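Local coordinates for protein pyruvate kinase (Cryptosporidium parvum, PDB 4DRS) that probably catalyses the last step of glycolysis, transferring the phosphoryl group of phosphoenolpyruvate to ADP to give pyruvate and ATP, at residues R99-V104 and A491-L496; I429-T434 and V482-A487. All coordinates share one frame; numbering follows the deposited sequence.

Contact 1. Residues R99-V104 and A491-L496; sequences RPHSTV and AKEESL. With SO4 (sulfate ion), chain D.
H101 meets E493 and E494 across the surface between the TIM-barrel domain and the C-terminal alpha/beta domain, and only 94 Å² is buried, both sides summed. The carboxylates stand near the imidazole without bonding to it. H101 NE2 lies 4.0 Å from E493 OE2, the two side chains cross at about a right angle, and ring and carboxylate planes are 68° apart; the carboxylate oxygen comes in obliquely. E494 OE2 lies 4.2 Å from H101 CB and equally far from ND1. With CG of H101 anti to its carbonyl carbon (chi1 -66°), the ring projects from the type I turn R99-S102 toward the helix end. The other oxygen of E494, OE1, accepts a hydrogen bond from Y472 OH and forms a long, weak ion pair with K470 NZ. Backbone bonds fix this end of helix 480-493: L496 N to A491 O at 2.9 Å belongs to a Schellman motif with S495 as the C-prime residue. A sulfate, probably from the crystallisation liquor, bridges the two sides in this crystal: T103 N donates to its O3 at 3.0 Å and 164°, while K464, K470 and T471 bind it from the alpha/beta side. T103 OG1 also hydrogen-bonds directly to T471 OG1. Any attraction between H101 and the two glutamates would therefore depend on the charge of H101, whereas T103 makes defined bonds beside them.

Contact 2. Residues I429-T434 and V482-A487; sequences ITITET and VVISNA. With SO4 (sulfate ion), chain C.
I431 and V483 reach toward each other tip to tip where helix 480-493 packs on the sheet of the alpha/beta domain. The helix is the connection of a beta-alpha-beta crossover between parallel strands 469-473 and 502-506, and it passes over strands 449-454 and 427-431, which lie between them. Segment axes approach to 9.8 Å with 142° between their N-to-C directions, so the helix runs roughly against strand 427-431. Contact is wholly apolar and buries 219 Å². V483 CG1, anti to its backbone N (chi1 171°), sits 3.8 Å from I431 CG1 and equally close to I431 CD1, so one methyl rests against the outer two carbons of the isoleucine branch. The end of that branch also touches the next helix residue: I431 CD1 is 4.2 Å from I484 CG1. Two residues back on the strand, I429 points the same way and its CG2 branch meets A487 CB, one turn along the helix from V483. C453 packs against I429, V483 and A487. Past the strand, residues 432-434 curl round a sulfate, consistent with the loop that binds the effector phosphate in related pyruvate kinases. T437 and E433 N bind it too, and T432 OG1 lies 2.7 Å from both O2 and O3. T434 N donates to O3 at 3.0 Å, and T434 OG1 to the same O3 at 2.6 Å.

Helix 480-493 joins the two contacts: A487, the last residue of contact 2, lies one turn before A491, with 5.9 Å between their CA atoms. Contact 2 seats the N-terminal half of the helix on its own sheet, while in contact 1 its C-terminal end faces the barrel domain, so a buried apolar contact is followed by an exposed polar one. Their centres are 14 Å apart, and no other touch links them. Each has its own sulfate, one in a loop within the alpha/beta domain and one between domains. Both contacts lie away from the ADP-binding residues R74, N76, H79 and R116.

Contact 1. Residues R99-V104 and A491-L496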
ATOM      1  N   ARG A  99     -29.330 -11.078  36.437  1.00 44.71           N
ATOM      2  CA  ARG A  99     -29.079 -10.726  35.042  1.00 45.74           C
ATOM      3  C   ARG A  99     -28.551 -11.930  34.253  1.00 46.70           C
ATOM      4  O   ARG A  99     -27.381 -11.948  33.865  1.00 47.03           O
ATOM      5  CB  ARG A  99     -28.105  -9.541  34.943  1.00 44.68           C
ATOM      6  CG  ARG A  99     -28.700  -8.183  35.293  1.00 44.02           C
ATOM      7  CD  ARG A  99     -29.675  -7.706  34.226  1.00 44.61           C
ATOM      8  NE  ARG A  99     -30.322  -6.436  34.563  1.00 45.15           N
ATOM      9  CZ  ARG A  99     -31.387  -6.305  35.356  1.00 45.66           C
ATOM     10  NH1 ARG A  99     -31.937  -7.372  35.936  1.00 44.71           N
ATOM     11  NH2 ARG A  99     -31.896  -5.096  35.580  1.00 45.57           N
ATOM     12  N   PRO A 100     -29.425 -12.926  33.990  1.00 47.78           N
ATOM     13  CA  PRO A 100     -29.027 -14.199  33.374  1.00 48.60           C
ATOM     14  C   PRO A 100     -28.433 -14.075  31.966  1.00 49.81           C
ATOM     15  O   PRO A 100     -27.708 -14.974  31.530  1.00 50.86           O
ATOM     16  CB  PRO A 100     -30.340 -14.993  33.327  1.00 48.63           C
ATOM     17  CG  PRO A 100     -31.408 -13.956  33.311  1.00 48.56           C
ATOM     18  CD  PRO A 100     -30.887 -12.852  34.184  1.00 48.18           C
ATOM     19  N   HIS A 101     -28.738 -12.983  31.266  1.00 50.97           N
ATOM     20  CA  HIS A 101     -28.175 -12.738  29.931  1.00 53.26           C
ATOM     21  C   HIS A 101     -26.863 -11.990  29.967  1.00 52.27           C
ATOM     22  O   HIS A 101     -26.349 -11.567  28.926  1.00 52.69           O
ATOM     23  CB  HIS A 101     -29.177 -12.012  29.032  1.00 56.18           C
ATOM     24  CG  HIS A 101     -30.412 -12.826  28.702  1.00 60.10           C
ATOM     25  ND1 HIS A 101     -30.355 -14.139  28.387  1.00 61.71           N
ATOM     26  CD2 HIS A 101     -31.758 -12.461  28.626  1.00 60.41           C
ATOM     27  CE1 HIS A 101     -31.602 -14.595  28.140  1.00 63.02           C
ATOM     28  NE2 HIS A 101     -32.459 -13.566  28.284  1.00 62.26           N
ATOM     29  N   SER A 102     -26.311 -11.818  31.164  1.00 49.37           N
ATOM     30  CA  SER A 102     -25.024 -11.158  31.326  1.00 47.71           C
ATOM     31  C   SER A 102     -24.041 -12.065  32.043  1.00 45.79           C
ATOM     32  O   SER A 102     -24.436 -12.937  32.817  1.00 46.27           O
ATOM     33  CB  SER A 102     -25.174  -9.837  32.087  1.00 47.61           C
ATOM     34  OG  SER A 102     -25.703  -8.825  31.243  1.00 48.40           O
ATOM     35  N   THR A 103     -22.761 -11.861  31.753  1.00 43.88           N
ATOM     36  CA  THR A 103     -21.679 -12.543  32.448  1.00 41.88           C
ATOM     37  C   THR A 103     -20.823 -11.465  33.096  1.00 40.12           C
ATOM     38  O   THR A 103     -20.427 -10.506  32.435  1.00 40.64           O
ATOM     39  CB  THR A 103     -20.839 -13.407  31.483  1.00 41.70           C
ATOM     40  OG1 THR A 103     -21.702 -14.285  30.749  1.00 42.68           O
ATOM     41  CG2 THR A 103     -19.829 -14.245  32.246  1.00 41.34           C
ATOM     42  N   VAL A 104     -20.560 -11.611  34.392  1.00 39.10           N
ATOM     43  CA  VAL A 104     -19.734 -10.650  35.125  1.00 37.45           C
ATOM     44  C   VAL A 104     -18.486 -11.342  35.664  1.00 37.14           C
ATOM     45  O   VAL A 104     -18.584 -12.335  36.387  1.00 37.44           O
ATOM     46  CB  VAL A 104     -20.515  -9.983  36.283  1.00 36.79           C
ATOM     47  CG1 VAL A 104     -19.643  -8.979  37.028  1.00 35.69           C
ATOM     48  CG2 VAL A 104     -21.777  -9.303  35.768  1.00 36.69           C
ATOM     49  N   ALA A 491     -29.103 -14.979  19.676  1.00 60.35           N
ATOM     50  CA  ALA A 491     -28.566 -13.737  19.108  1.00 59.78           C
ATOM     51  C   ALA A 491     -29.618 -12.949  18.328  1.00 61.03           C
ATOM     52  O   ALA A 491     -29.610 -11.714  18.339  1.00 59.98           O
ATOM     53  CB  ALA A 491     -27.349 -14.019  18.236  1.00 57.64           C
ATOM     54  N   LYS A 492     -30.509 -13.668  17.649  1.00 63.23           N
ATOM     55  CA  LYS A 492     -31.647 -13.057  16.961  1.00 66.26           C
ATOM     56  C   LYS A 492     -32.568 -12.375  17.973  1.00 68.36           C
ATOM     57  O   LYS A 492     -33.010 -11.247  17.751  1.00 68.85           O
ATOM     58  CB  LYS A 492     -32.414 -14.105  16.146  1.00 68.04           C
ATOM     59  CG  LYS A 492     -33.415 -13.538  15.150  1.00 70.92           C
ATOM     60  CD  LYS A 492     -34.139 -14.651  14.403  1.00 72.71           C
ATOM     61  CE  LYS A 492     -35.318 -14.126  13.590  1.00 75.55           C
ATOM     62  NZ  LYS A 492     -34.905 -13.355  12.379  1.00 75.71           N
ATOM     63  N   GLU A 493     -32.829 -13.061  19.087  1.00 70.30           N
ATOM     64  CA  GLU A 493     -33.636 -12.529  20.194  1.00 73.67           C
ATOM     65  C   GLU A 493     -33.017 -11.265  20.811  1.00 74.08           C
ATOM     66  O   GLU A 493     -33.738 -10.368  21.252  1.00 76.18           O
ATOM     67  CB  GLU A 493     -33.848 -13.613  21.264  1.00 75.62           C
ATOM     68  CG  GLU A 493     -34.544 -13.156  22.541  1.00 79.19           C
ATOM     69  CD  GLU A 493     -34.637 -14.250  23.595  1.00 81.39           C
ATOM     70  OE1 GLU A 493     -35.338 -15.258  23.356  1.00 84.13           O
ATOM     71  OE2 GLU A 493     -34.021 -14.095  24.673  1.00 80.60           O
ATOM     72  N   GLU A 494     -31.686 -11.201  20.830  1.00 72.55           N
ATOM     73  CA  GLU A 494     -30.957 -10.067  21.412  1.00 71.40           C
ATOM     74  C   GLU A 494     -30.660  -8.961  20.400  1.00 70.28           C
ATOM     75  O   GLU A 494     -29.912  -8.025  20.697  1.00 68.04           O
ATOM     76  CB  GLU A 494     -29.654 -10.544  22.058  1.00 71.48           C
ATOM     77  CG  GLU A 494     -29.848 -11.400  23.300  1.00 73.80           C
ATOM     78  CD  GLU A 494     -28.557 -12.030  23.782  1.00 73.56           C
ATOM     79  OE1 GLU A 494     -27.584 -12.075  23.000  1.00 73.52           O
ATOM     80  OE2 GLU A 494     -28.517 -12.484  24.945  1.00 74.95           O
ATOM     81  N   SER A 495     -31.252  -9.077  19.210  1.00 71.33           N
ATOM     82  CA  SER A 495     -31.117  -8.090  18.132  1.00 71.31           C
ATOM     83  C   SER A 495     -29.670  -7.919  17.652  1.00 70.40           C
ATOM     84  O   SER A 495     -29.236  -6.810  17.323  1.00 70.59           O
ATOM     85  CB  SER A 495     -31.726  -6.737  18.541  1.00 73.37           C
ATOM     86  OG  SER A 495     -33.098  -6.867  18.885  1.00 74.45           O
ATOM     87  N   LEU A 496     -28.932  -9.027  17.613  1.00 68.89           N
ATOM     88  CA  LEU A 496     -27.544  -9.014  17.154  1.00 65.61           C
ATOM     89  C   LEU A 496     -27.429  -9.501  15.712  1.00 64.18           C
ATOM     90  O   LEU A 496     -26.466  -9.175  15.020  1.00 64.99           O
ATOM     91  CB  LEU A 496     -26.657  -9.855  18.080  1.00 64.66           C
ATOM     92  CG  LEU A 496     -26.653  -9.497  19.572  1.00 64.82           C
ATOM     93  CD1 LEU A 496     -25.888 -10.540  20.379  1.00 63.71           C
ATOM     94  CD2 LEU A 496     -26.081  -8.107  19.812  1.00 65.25           C
TER
HETATM   95  S   SO4 D 602     -22.156 -10.811  27.891  1.00 64.51           S
HETATM   96  O1  SO4 D 602     -23.385 -11.529  27.489  1.00 66.39           O
HETATM   97  O2  SO4 D 602     -21.892  -9.696  26.954  1.00 63.05           O
HETATM   98  O3  SO4 D 602     -22.362 -10.266  29.256  1.00 66.28           O
HETATM   99  O4  SO4 D 602     -21.017 -11.762  27.872  1.00 59.06           O

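Contact 2. Residues I429-T434 and V482-A487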
ATOM      1  N   ILE A 429     -19.235 -16.721  15.595  1.00 39.23           N
ATOM      2  CA  ILE A 429     -19.561 -17.607  16.709  1.00 39.92           C
ATOM      3  C   ILE A 429     -18.463 -18.651  16.879  1.00 41.14           C
ATOM      4  O   ILE A 429     -18.080 -19.316  15.915  1.00 42.00           O
ATOM      5  CB  ILE A 429     -20.932 -18.293  16.523  1.00 39.30           C
ATOM      6  CG1 ILE A 429     -22.023 -17.246  16.291  1.00 39.58           C
ATOM      7  CG2 ILE A 429     -21.275 -19.158  17.732  1.00 39.31           C
ATOM      8  CD1 ILE A 429     -23.341 -17.823  15.810  1.00 40.96           C
ATOM      9  N   THR A 430     -17.953 -18.782  18.102  1.00 41.59           N
ATOM     10  CA  THR A 430     -16.903 -19.755  18.387  1.00 43.52           C
ATOM     11  C   THR A 430     -17.281 -20.712  19.522  1.00 44.72           C
ATOM     12  O   THR A 430     -17.650 -20.285  20.616  1.00 45.35           O
ATOM     13  CB  THR A 430     -15.528 -19.082  18.644  1.00 43.57           C
ATOM     14  OG1 THR A 430     -14.538 -20.086  18.893  1.00 45.19           O
ATOM     15  CG2 THR A 430     -15.579 -18.119  19.829  1.00 42.78           C
ATOM     16  N   ILE A 431     -17.218 -22.006  19.238  1.00 45.81           N
ATOM     17  CA  ILE A 431     -17.454 -23.028  20.246  1.00 47.77           C
ATOM     18  C   ILE A 431     -16.103 -23.330  20.879  1.00 48.19           C
ATOM     19  O   ILE A 431     -15.184 -23.786  20.205  1.00 48.14           O
ATOM     20  CB  ILE A 431     -18.083 -24.304  19.635  1.00 49.21           C
ATOM     21  CG1 ILE A 431     -19.446 -23.988  19.005  1.00 50.07           C
ATOM     22  CG2 ILE A 431     -18.229 -25.398  20.682  1.00 49.24           C
ATOM     23  CD1 ILE A 431     -20.020 -25.115  18.168  1.00 51.35           C
ATOM     24  N   THR A 432     -15.984 -23.051  22.172  1.00 49.77           N
ATOM     25  CA  THR A 432     -14.704 -23.143  22.863  1.00 51.41           C
ATOM     26  C   THR A 432     -14.849 -23.723  24.268  1.00 53.39           C
ATOM     27  O   THR A 432     -15.854 -23.497  24.942  1.00 54.32           O
ATOM     28  CB  THR A 432     -13.979 -21.774  22.904  1.00 51.39           C
ATOM     29  OG1 THR A 432     -12.695 -21.925  23.521  1.00 52.67           O
ATOM     30  CG2 THR A 432     -14.797 -20.724  23.665  1.00 50.39           C
ATOM     31  N   GLU A 433     -13.841 -24.478  24.693  1.00 56.02           N
ATOM     32  CA  GLU A 433     -13.829 -25.067  26.026  1.00 58.77           C
ATOM     33  C   GLU A 433     -12.851 -24.329  26.942  1.00 56.66           C
ATOM     34  O   GLU A 433     -12.896 -24.496  28.161  1.00 57.00           O
ATOM     35  CB  GLU A 433     -13.473 -26.559  25.955  1.00 64.63           C
ATOM     36  CG  GLU A 433     -13.938 -27.368  27.165  1.00 71.24           C
ATOM     37  CD  GLU A 433     -13.098 -28.618  27.417  1.00 76.11           C
ATOM     38  OE1 GLU A 433     -11.866 -28.575  27.197  1.00 78.38           O
ATOM     39  OE2 GLU A 433     -13.668 -29.642  27.858  1.00 78.18           O
ATOM     40  N   THR A 434     -11.973 -23.517  26.352  1.00 53.56           N
ATOM     41  CA  THR A 434     -10.958 -22.781  27.113  1.00 52.44           C
ATOM     42  C   THR A 434     -11.024 -21.272  26.898  1.00 50.12           C
ATOM     43  O   THR A 434     -10.489 -20.512  27.701  1.00 50.77           O
ATOM     44  CB  THR A 434      -9.520 -23.248  26.777  1.00 54.22           C
ATOM     45  OG1 THR A 434      -9.234 -22.989  25.397  1.00 54.78           O
ATOM     46  CG2 THR A 434      -9.329 -24.736  27.079  1.00 54.13           C
ATOM     47  N   VAL A 482     -26.525 -28.070  16.993  1.00 67.55           N
ATOM     48  CA  VAL A 482     -27.481 -27.579  17.990  1.00 66.36           C
ATOM     49  C   VAL A 482     -26.981 -26.296  18.661  1.00 62.96           C
ATOM     50  O   VAL A 482     -27.724 -25.313  18.765  1.00 61.12           O
ATOM     51  CB  VAL A 482     -27.790 -28.655  19.066  1.00 68.19           C
ATOM     52  CG1 VAL A 482     -28.782 -28.133  20.098  1.00 67.68           C
ATOM     53  CG2 VAL A 482     -28.319 -29.930  18.420  1.00 69.61           C
ATOM     54  N   VAL A 483     -25.722 -26.319  19.106  1.00 60.98           N
ATOM     55  CA  VAL A 483     -25.077 -25.168  19.743  1.00 58.81           C
ATOM     56  C   VAL A 483     -25.186 -23.917  18.868  1.00 57.18           C
ATOM     57  O   VAL A 483     -25.563 -22.852  19.352  1.00 57.89           O
ATOM     58  CB  VAL A 483     -23.594 -25.457  20.079  1.00 58.41           C
ATOM     59  CG1 VAL A 483     -22.874 -24.191  20.525  1.00 56.27           C
ATOM     60  CG2 VAL A 483     -23.489 -26.528  21.156  1.00 59.22           C
ATOM     61  N   ILE A 484     -24.874 -24.064  17.584  1.00 55.87           N
ATOM     62  CA  ILE A 484     -24.929 -22.958  16.630  1.00 56.05           C
ATOM     63  C   ILE A 484     -26.363 -22.455  16.446  1.00 57.33           C
ATOM     64  O   ILE A 484     -26.603 -21.242  16.433  1.00 57.14           O
ATOM     65  CB  ILE A 484     -24.289 -23.350  15.274  1.00 55.83           C
ATOM     66  CG1 ILE A 484     -22.774 -23.516  15.431  1.00 54.99           C
ATOM     67  CG2 ILE A 484     -24.598 -22.318  14.193  1.00 54.02           C
ATOM     68  CD1 ILE A 484     -22.149 -24.447  14.411  1.00 56.74           C
ATOM     69  N   SER A 485     -27.305 -23.392  16.320  1.00 58.62           N
ATOM     70  CA  SER A 485     -28.729 -23.072  16.192  1.00 59.18           C
ATOM     71  C   SER A 485     -29.225 -22.237  17.367  1.00 58.55           C
ATOM     72  O   SER A 485     -29.815 -21.175  17.170  1.00 59.64           O
ATOM     73  CB  SER A 485     -29.569 -24.347  16.071  1.00 61.31           C
ATOM     74  OG  SER A 485     -29.175 -25.114  14.951  1.00 62.97           O
ATOM     75  N   ASN A 486     -28.977 -22.717  18.585  1.00 57.47           N
ATOM     76  CA  ASN A 486     -29.374 -21.992  19.789  1.00 57.95           C
ATOM     77  C   ASN A 486     -28.724 -20.614  19.864  1.00 57.06           C
ATOM     78  O   ASN A 486     -29.379 -19.636  20.231  1.00 57.37           O
ATOM     79  CB  ASN A 486     -29.043 -22.800  21.050  1.00 58.33           C
ATOM     80  CG  ASN A 486     -29.809 -24.111  21.130  1.00 59.73           C
ATOM     81  OD1 ASN A 486     -30.753 -24.349  20.376  1.00 60.90           O
ATOM     82  ND2 ASN A 486     -29.398 -24.972  22.054  1.00 60.16           N
ATOM     83  N   ALA A 487     -27.443 -20.543  19.496  1.00 55.58           N
ATOM     84  CA  ALA A 487     -26.684 -19.293  19.525  1.00 54.73           C
ATOM     85  C   ALA A 487     -27.227 -18.263  18.532  1.00 54.78           C
ATOM     86  O   ALA A 487     -27.321 -17.080  18.852  1.00 53.83           O
ATOM     87  CB  ALA A 487     -25.205 -19.555  19.281  1.00 54.06           C
TER
HETATM   88  S   SO4 C 601     -10.524 -23.743  22.112  1.00 55.30           S
HETATM   89  O1  SO4 C 601     -11.426 -24.629  21.348  1.00 56.65           O
HETATM   90  O2  SO4 C 601     -10.749 -22.355  21.668  1.00 54.00           O
HETATM   91  O3  SO4 C 601     -10.817 -23.844  23.558  1.00 57.00           O
HETATM   92  O4  SO4 C 601      -9.115 -24.135  21.899  1.00 54.25           O